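Local coordinates for protein hypothetical methylmalonyl-CoA decarboxylase alpha subunit (Sulfolobus tokodaii, PDB 1X0U) that is probably the carboxyl transferase subunit of a putative multi-subunit enzyme, built on the crotonase-like fold and assembled from six copies, at residues G221-V224 and H225-S229. Sequence-based numbering, arbitrary orientation.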
loop_
_atom_site.group_PDB
_atom_site.type_symbol
_atom_site.label_atom_id
_atom_site.label_comp_id
_atom_site.label_asym_id
_atom_site.label_seq_id
_atom_site.Cartn_x
_atom_site.Cartn_y
_atom_site.Cartn_z
ATOM N N GLY A 221 -20.972 40.166 16.038
ATOM C CA GLY A 221 -22.066 40.118 15.080
ATOM C C GLY A 221 -21.530 39.682 13.729
ATOM O O GLY A 221 -20.314 39.657 13.523
ATOM N N ALA A 222 -22.420 39.332 12.809
ATOM C CA ALA A 222 -22.003 38.888 11.487
ATOM C C ALA A 222 -21.003 39.841 10.831
ATOM O O ALA A 222 -20.026 39.413 10.210
ATOM C CB ALA A 222 -23.216 38.713 10.597
ATOM N N VAL A 223 -21.233 41.138 10.984
ATOM C CA VAL A 223 -20.352 42.117 10.376
ATOM C C VAL A 223 -18.913 42.058 10.910
ATOM O O VAL A 223 -17.966 42.081 10.121
ATOM C CB VAL A 223 -20.926 43.541 10.530
ATOM C CG1 VAL A 223 -19.962 44.547 9.958
ATOM C CG2 VAL A 223 -22.256 43.638 9.809
ATOM N N VAL A 224 -18.735 41.960 12.226
ATOM C CA VAL A 224 -17.379 41.901 12.759
ATOM C C VAL A 224 -16.599 40.708 12.210
ATOM O O VAL A 224 -15.427 40.838 11.875
ATOM C CB VAL A 224 -17.336 41.810 14.308
ATOM C CG1 VAL A 224 -18.125 42.953 14.939
ATOM C CG2 VAL A 224 -17.859 40.480 14.760
ATOM N N HIS A 225 -17.254 39.552 12.099
ATOM C CA HIS A 225 -16.581 38.351 11.623
ATOM C C HIS A 225 -16.394 38.255 10.106
ATOM O O HIS A 225 -15.436 37.639 9.639
ATOM C CB HIS A 225 -17.302 37.104 12.137
ATOM C CG HIS A 225 -17.323 36.992 13.629
ATOM N ND1 HIS A 225 -16.195 37.159 14.404
ATOM C CD2 HIS A 225 -18.334 36.728 14.491
ATOM C CE1 HIS A 225 -16.511 37.008 15.679
ATOM N NE2 HIS A 225 -17.803 36.746 15.757
ATOM N N ALA A 226 -17.291 38.854 9.332
ATOM C CA ALA A 226 -17.145 38.802 7.888
ATOM C C ALA A 226 -16.284 39.945 7.368
ATOM O O ALA A 226 -15.851 39.913 6.219
ATOM C CB ALA A 226 -18.516 38.832 7.212
ATOM N N THR A 227 -16.014 40.947 8.204
ATOM C CA THR A 227 -15.213 42.083 7.744
ATOM C C THR A 227 -13.956 42.405 8.543
ATOM O O THR A 227 -13.124 43.185 8.084
ATOM C CB THR A 227 -16.056 43.386 7.670
ATOM O OG1 THR A 227 -16.283 43.891 8.992
ATOM C CG2 THR A 227 -17.403 43.123 6.984
ATOM N N LYS A 228 -13.806 41.827 9.730
ATOM C CA LYS A 228 -12.625 42.111 10.533
ATOM C C LYS A 228 -11.845 40.877 10.978
ATOM O O LYS A 228 -10.647 40.767 10.712
ATOM C CB LYS A 228 -13.019 42.947 11.752
ATOM C CG LYS A 228 -13.632 44.301 11.393
ATOM C CD LYS A 228 -14.172 45.041 12.614
ATOM C CE LYS A 228 -14.536 46.487 12.264
ATOM N NZ LYS A 228 -15.479 46.596 11.103
ATOM N N SER A 229 -12.528 39.945 11.638
ATOM C CA SER A 229 -11.901 38.725 12.155
ATOM C C SER A 229 -11.582 37.651 11.117
ATOM O O SER A 229 -10.685 36.832 11.315
ATOM C CB SER A 229 -12.804 38.098 13.211
ATOM O OG SER A 229 -13.896 37.452 12.583
#
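Val224 O takes two backbone N-H groups at once, and the short helix 222-229 widens there. Lys228 N comes to Val224 O at 2.9 Å from above the carbonyl plane, while Ser229 N, 3.0 Å from Val224 O, makes the straighter bond, with an N-H...O angle of 165°. The second bond skips one residue more than an alpha-helical turn, which makes this a pi-type turn at the C-terminal part of the helix.

One residue earlier, Val223 O is shared as well, this time by two groups of a single residue. Thr227 N and Thr227 OG1 reach it from opposite faces of its plane, and Thr227 OG1 lies 2.7 Å from Val223 O. With chi1 at 75°, Thr227 OG1 sits between its own backbone N and carbonyl carbon, folded back over the preceding turn. Ahead of both, Ala226 N bonds Ala222 O at 2.9 Å in the ordinary i to i+4 pattern, one residue after the N-cap Gly221.

The imidazole of His225 lies alongside Val224. Methyl CG2 of Val224 stands 3.6 Å from the centroid of the His225 ring, only 5° off the normal, a CH-pi contact over the face. Ser229 CB lies at the ring edge, and His225 ND1 pairs with Ser229 OG at 2.9 Å. The other ring nitrogen, NE2, bonds Met198 O, and Ser229 OG also meets Val231 N. Ala222, Val223 and Ala226 pack on Met235 of the edge strand 234-236; from a second subunit, Ile384 packs on His225 and Tyr380 on Val224, while Arg385 bonds Ser229 O.

Bonded at both nitrogens and covered by a methyl, which should hold its rotation, the buried ring ties the widened turn to Met198 in strand 197-199, beside the subunit interface.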